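Local coordinates for DPS family protein (Vibrio cholerae O1 biovar El Tor, PDB 3IQ1) that probably oxidises and binds iron, as a twelve-subunit member of the Dps family of ferritin-like proteins, at residues 30-41 and 56-67. Residues are numbered along the deposited sequence; the frame is centred on the assembly and turned at random.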
loop_
_atom_site.group_PDB
_atom_site.type_symbol
_atom_site.label_atom_id
_atom_site.label_comp_id
_atom_site.label_asym_id
_atom_site.label_seq_id
_atom_site.Cartn_x
_atom_site.Cartn_y
_atom_site.Cartn_z
ATOM N N TYR B 30 29.973 -1.215 -18.463
ATOM C CA TYR B 30 28.638 -1.513 -17.965
ATOM C C TYR B 30 27.657 -1.872 -19.044
ATOM O O TYR B 30 26.808 -2.763 -18.864
ATOM C CB TYR B 30 28.059 -0.381 -17.122
ATOM C CG TYR B 30 28.336 -0.420 -15.655
ATOM C CD1 TYR B 30 29.457 0.176 -15.105
ATOM C CD2 TYR B 30 27.475 -1.046 -14.799
ATOM C CE1 TYR B 30 29.703 0.145 -13.766
ATOM C CE2 TYR B 30 27.726 -1.052 -13.413
ATOM C CZ TYR B 30 28.830 -0.491 -12.919
ATOM O OH TYR B 30 29.054 -0.549 -11.550
ATOM N N GLN B 31 27.703 -1.145 -20.140
ATOM C CA GLN B 31 26.687 -1.247 -21.181
ATOM C C GLN B 31 26.847 -2.613 -21.881
ATOM O O GLN B 31 25.849 -3.340 -22.060
ATOM C CB GLN B 31 26.793 -0.053 -22.128
ATOM C CG GLN B 31 26.226 1.233 -21.542
ATOM C CD GLN B 31 24.710 1.339 -21.610
ATOM O OE1 GLN B 31 24.008 0.336 -21.398
ATOM N NE2 GLN B 31 24.191 2.563 -21.802
ATOM N N VAL B 32 28.085 -2.974 -22.254
ATOM C CA VAL B 32 28.329 -4.294 -22.829
ATOM C C VAL B 32 27.977 -5.411 -21.857
ATOM O O VAL B 32 27.330 -6.397 -22.233
ATOM C CB VAL B 32 29.762 -4.438 -23.350
ATOM C CG1 VAL B 32 30.025 -5.882 -23.918
ATOM C CG2 VAL B 32 30.057 -3.413 -24.468
ATOM N N PHE B 33 28.295 -5.230 -20.588
ATOM C CA PHE B 33 27.998 -6.230 -19.592
ATOM C C PHE B 33 26.480 -6.392 -19.390
ATOM O O PHE B 33 25.985 -7.521 -19.222
ATOM C CB PHE B 33 28.692 -5.794 -18.308
ATOM C CG PHE B 33 28.731 -6.835 -17.201
ATOM C CD1 PHE B 33 29.199 -8.130 -17.409
ATOM C CD2 PHE B 33 28.428 -6.454 -15.920
ATOM C CE1 PHE B 33 29.308 -9.038 -16.395
ATOM C CE2 PHE B 33 28.531 -7.378 -14.863
ATOM C CZ PHE B 33 28.989 -8.678 -15.106
ATOM N N TYR B 34 25.758 -5.268 -19.341
ATOM C CA TYR B 34 24.332 -5.308 -19.236
ATOM C C TYR B 34 23.726 -6.135 -20.395
ATOM O O TYR B 34 22.844 -6.995 -20.180
ATOM C CB TYR B 34 23.768 -3.895 -19.235
ATOM C CG TYR B 34 22.269 -3.837 -19.391
ATOM C CD1 TYR B 34 21.434 -3.915 -18.275
ATOM C CD2 TYR B 34 21.688 -3.664 -20.636
ATOM C CE1 TYR B 34 20.052 -3.829 -18.412
ATOM C CE2 TYR B 34 20.305 -3.608 -20.774
ATOM C CZ TYR B 34 19.499 -3.707 -19.654
ATOM O OH TYR B 34 18.120 -3.661 -19.747
HETATM N N MSE B 35 24.225 -5.890 -21.593
HETATM C CA MSE B 35 23.736 -6.547 -22.787
HETATM C C MSE B 35 24.004 -8.037 -22.654
HETATM O O MSE B 35 23.119 -8.856 -22.933
HETATM C CB MSE B 35 24.362 -5.970 -24.081
HETATM C CG MSE B 35 23.793 -6.477 -25.379
HETATM SE SE MSE B 35 21.950 -5.815 -25.527
HETATM C CE MSE B 35 21.133 -7.420 -25.275
ATOM N N ASN B 36 25.222 -8.401 -22.249
ATOM C CA ASN B 36 25.525 -9.814 -22.019
ATOM C C ASN B 36 24.572 -10.480 -21.029
ATOM O O ASN B 36 24.135 -11.623 -21.224
ATOM C CB ASN B 36 26.970 -10.003 -21.526
ATOM C CG ASN B 36 28.021 -9.673 -22.570
ATOM O OD1 ASN B 36 27.725 -9.528 -23.736
ATOM N ND2 ASN B 36 29.281 -9.502 -22.116
ATOM N N THR B 37 24.240 -9.761 -19.950
ATOM C CA THR B 37 23.379 -10.254 -18.896
ATOM C C THR B 37 21.931 -10.397 -19.385
ATOM O O THR B 37 21.236 -11.357 -18.992
ATOM C CB THR B 37 23.465 -9.369 -17.641
ATOM O OG1 THR B 37 24.838 -9.235 -17.290
ATOM C CG2 THR B 37 22.694 -9.993 -16.459
ATOM N N ARG B 38 21.473 -9.483 -20.265
ATOM C CA ARG B 38 20.189 -9.643 -20.889
ATOM C C ARG B 38 20.176 -10.949 -21.695
ATOM O O ARG B 38 19.202 -11.720 -21.624
ATOM C CB ARG B 38 19.872 -8.446 -21.761
ATOM C CG ARG B 38 19.607 -7.204 -20.944
ATOM C CD ARG B 38 18.215 -7.130 -20.546
ATOM N NE ARG B 38 17.377 -6.449 -21.551
ATOM C CZ ARG B 38 16.088 -6.258 -21.390
ATOM N NH1 ARG B 38 15.491 -6.733 -20.324
ATOM N NH2 ARG B 38 15.367 -5.575 -22.282
ATOM N N GLY B 39 21.258 -11.212 -22.440
ATOM C CA GLY B 39 21.387 -12.458 -23.177
ATOM C C GLY B 39 21.334 -13.665 -22.233
ATOM O O GLY B 39 20.716 -14.684 -22.516
ATOM N N TYR B 40 22.033 -13.574 -21.114
ATOM C CA TYR B 40 22.030 -14.691 -20.173
ATOM C C TYR B 40 20.611 -15.029 -19.711
ATOM O O TYR B 40 20.252 -16.223 -19.590
ATOM C CB TYR B 40 22.910 -14.406 -18.961
ATOM C CG TYR B 40 24.393 -14.096 -19.206
ATOM C CD1 TYR B 40 25.055 -14.492 -20.337
ATOM C CD2 TYR B 40 25.137 -13.440 -18.224
ATOM C CE1 TYR B 40 26.428 -14.206 -20.513
ATOM C CE2 TYR B 40 26.459 -13.166 -18.362
ATOM C CZ TYR B 40 27.141 -13.539 -19.507
ATOM O OH TYR B 40 28.483 -13.276 -19.677
ATOM N N HIS B 41 19.839 -13.982 -19.391
ATOM C CA HIS B 41 18.419 -14.066 -19.033
ATOM C C HIS B 41 17.594 -14.731 -20.094
ATOM O O HIS B 41 16.832 -15.640 -19.816
ATOM C CB HIS B 41 17.932 -12.643 -18.727
ATOM C CG HIS B 41 16.460 -12.466 -18.627
ATOM N ND1 HIS B 41 15.705 -12.933 -17.556
ATOM C CD2 HIS B 41 15.610 -11.766 -19.412
ATOM C CE1 HIS B 41 14.449 -12.558 -17.721
ATOM N NE2 HIS B 41 14.353 -11.869 -18.853
ATOM N N PHE B 56 19.189 -13.397 -13.222
ATOM C CA PHE B 56 19.810 -12.564 -14.252
ATOM C C PHE B 56 19.026 -11.265 -14.413
ATOM O O PHE B 56 19.626 -10.211 -14.616
ATOM C CB PHE B 56 19.971 -13.307 -15.560
ATOM C CG PHE B 56 20.956 -14.458 -15.498
ATOM C CD1 PHE B 56 22.144 -14.363 -14.792
ATOM C CD2 PHE B 56 20.716 -15.601 -16.192
ATOM C CE1 PHE B 56 23.028 -15.452 -14.759
ATOM C CE2 PHE B 56 21.577 -16.644 -16.182
ATOM C CZ PHE B 56 22.733 -16.583 -15.450
ATOM N N GLU B 57 17.695 -11.333 -14.367
ATOM C CA GLU B 57 16.889 -10.120 -14.392
ATOM C C GLU B 57 17.171 -9.195 -13.197
ATOM O O GLU B 57 17.304 -7.980 -13.368
ATOM C CB GLU B 57 15.394 -10.458 -14.500
ATOM C CG GLU B 57 14.505 -9.270 -14.536
ATOM C CD GLU B 57 13.018 -9.629 -14.568
ATOM O OE1 GLU B 57 12.588 -10.571 -13.862
ATOM O OE2 GLU B 57 12.276 -8.884 -15.210
ATOM N N GLU B 58 17.289 -9.756 -11.997
ATOM C CA GLU B 58 17.661 -8.960 -10.831
ATOM C C GLU B 58 18.985 -8.242 -11.086
ATOM O O GLU B 58 19.126 -7.054 -10.806
ATOM C CB GLU B 58 17.768 -9.881 -9.622
ATOM C CG GLU B 58 18.190 -9.205 -8.406
ATOM C CD GLU B 58 18.428 -10.170 -7.259
ATOM O OE1 GLU B 58 17.981 -11.320 -7.354
ATOM O OE2 GLU B 58 19.020 -9.730 -6.260
ATOM N N ILE B 59 19.933 -8.983 -11.614
ATOM C CA ILE B 59 21.283 -8.475 -11.830
ATOM C C ILE B 59 21.301 -7.368 -12.896
ATOM O O ILE B 59 21.844 -6.287 -12.641
ATOM C CB ILE B 59 22.262 -9.577 -12.132
ATOM C CG1 ILE B 59 22.448 -10.379 -10.809
ATOM C CG2 ILE B 59 23.558 -8.971 -12.672
ATOM C CD1 ILE B 59 23.258 -11.628 -10.914
ATOM N N TYR B 60 20.669 -7.594 -14.057
ATOM C CA TYR B 60 20.657 -6.518 -15.055
ATOM C C TYR B 60 19.817 -5.281 -14.681
ATOM O O TYR B 60 20.151 -4.159 -15.095
ATOM C CB TYR B 60 20.352 -7.006 -16.476
ATOM C CG TYR B 60 18.955 -7.434 -16.826
ATOM C CD1 TYR B 60 18.726 -8.699 -17.289
ATOM C CD2 TYR B 60 17.909 -6.553 -16.791
ATOM C CE1 TYR B 60 17.471 -9.091 -17.666
ATOM C CE2 TYR B 60 16.621 -6.933 -17.175
ATOM C CZ TYR B 60 16.429 -8.195 -17.628
ATOM O OH TYR B 60 15.150 -8.584 -18.033
ATOM N N THR B 61 18.807 -5.458 -13.829
ATOM C CA THR B 61 17.999 -4.363 -13.316
ATOM C C THR B 61 18.881 -3.445 -12.452
ATOM O O THR B 61 18.792 -2.209 -12.549
ATOM C CB THR B 61 16.791 -4.915 -12.559
ATOM O OG1 THR B 61 15.959 -5.616 -13.495
ATOM C CG2 THR B 61 15.978 -3.792 -11.968
ATOM N N ASP B 62 19.684 -4.052 -11.594
ATOM C CA ASP B 62 20.620 -3.323 -10.710
ATOM C C ASP B 62 21.713 -2.642 -11.586
ATOM O O ASP B 62 22.072 -1.488 -11.362
ATOM C CB ASP B 62 21.203 -4.277 -9.658
ATOM C CG ASP B 62 20.204 -4.631 -8.526
ATOM O OD1 ASP B 62 19.221 -3.846 -8.314
ATOM O OD2 ASP B 62 20.380 -5.669 -7.820
ATOM N N LEU B 63 22.199 -3.320 -12.642
ATOM C CA LEU B 63 23.170 -2.678 -13.548
ATOM C C LEU B 63 22.603 -1.451 -14.238
ATOM O O LEU B 63 23.299 -0.444 -14.415
ATOM C CB LEU B 63 23.670 -3.673 -14.607
ATOM C CG LEU B 63 24.554 -4.887 -14.235
ATOM C CD1 LEU B 63 24.823 -5.812 -15.427
ATOM C CD2 LEU B 63 25.895 -4.378 -13.606
ATOM N N GLN B 64 21.311 -1.527 -14.590
ATOM C CA GLN B 64 20.650 -0.446 -15.301
ATOM C C GLN B 64 20.575 0.775 -14.389
ATOM O O GLN B 64 20.843 1.893 -14.857
ATOM C CB GLN B 64 19.255 -0.838 -15.758
ATOM C CG GLN B 64 18.614 0.307 -16.517
ATOM C CD GLN B 64 18.773 0.138 -18.000
ATOM O OE1 GLN B 64 19.835 -0.227 -18.507
ATOM N NE2 GLN B 64 17.681 0.366 -18.722
ATOM N N LEU B 65 20.279 0.548 -13.117
ATOM C CA LEU B 65 20.276 1.651 -12.131
ATOM C C LEU B 65 21.652 2.344 -12.120
ATOM O O LEU B 65 21.747 3.575 -12.100
ATOM C CB LEU B 65 19.919 1.177 -10.694
ATOM C CG LEU B 65 18.467 0.675 -10.495
ATOM C CD1 LEU B 65 18.202 0.077 -9.110
ATOM C CD2 LEU B 65 17.522 1.809 -10.730
ATOM N N LYS B 66 22.701 1.543 -12.131
ATOM C CA LYS B 66 24.086 2.059 -12.061
ATOM C C LYS B 66 24.467 2.788 -13.302
ATOM O O LYS B 66 25.130 3.810 -13.226
ATOM C CB LYS B 66 25.058 0.942 -11.723
ATOM C CG LYS B 66 24.905 0.481 -10.248
ATOM C CD LYS B 66 25.938 -0.526 -9.769
ATOM C CE LYS B 66 25.876 -0.845 -8.286
ATOM N NZ LYS B 66 24.666 -1.692 -7.910
ATOM N N ILE B 67 24.046 2.298 -14.464
ATOM C CA ILE B 67 24.284 2.945 -15.727
ATOM C C ILE B 67 23.677 4.353 -15.736
ATOM O O ILE B 67 24.334 5.324 -16.139
ATOM C CB ILE B 67 23.725 2.125 -16.891
ATOM C CG1 ILE B 67 24.653 0.938 -17.178
ATOM C CG2 ILE B 67 23.633 2.978 -18.104
ATOM C CD1 ILE B 67 23.975 -0.165 -18.036
HETATM O O HOH W 1 21.152 0.793 -20.397
#
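Y60 of helix 49-76 pushes its ring between Y34, T37, R38 and H41 of helix 13-43, a knob in a four-residue hole. Its CG lies between the backbone N and the carbonyl carbon (chi1 73°), a crowded position that lays the ring against the neighbouring helix. R38, its chain bent twice, brings CD over the centre of one ring face, 3.4 Å from the centroid, in a CH-pi contact; E57 CA lies over the opposite face. The Y60 ring edge points at the face of H41, an edge-to-face pair with planes 79° apart. The hydroxyl O of Y60 is 3.0 Å from R38 NH1, at the guanidinium edge.

Y34, CG anti to its backbone N, reaches across to Y60, L63, Q64 and I67. Its CE1 comes within 3.3 Å of Y60 O at the ring edge, while Q64 OE1 lies over one face and R38 CG over the other. Y30 CB lies 3.7 Å from I67 CG1, the two side chains running in opposite directions, and Y30 CE2 touches L63 CD2 and K66 CB. L63 is a reciprocal knob among Y30, F33, Y34 and T37. One water bridges Q31 OE1 and Q64 OE1, while Q31 NE2 is hydrogen-bonded to Y88 OH.

The contact joins helix 13-43 and helix 49-76 of the ferritin-like four-helix bundle, their segment axes 8.8 Å apart at closest approach and nearly antiparallel at 160°. R38 NH2 forms a salt bridge with D68 of the second subunit, which places the far end of the arginine lying on Y60 at the subunit interface. With no clear direct hydrogen bond between the segments, their fit depends largely on ring and aliphatic packing, and polar ends are held from outside, the Y30 hydroxyl by Q121 and the R38 guanidinium by the second subunit.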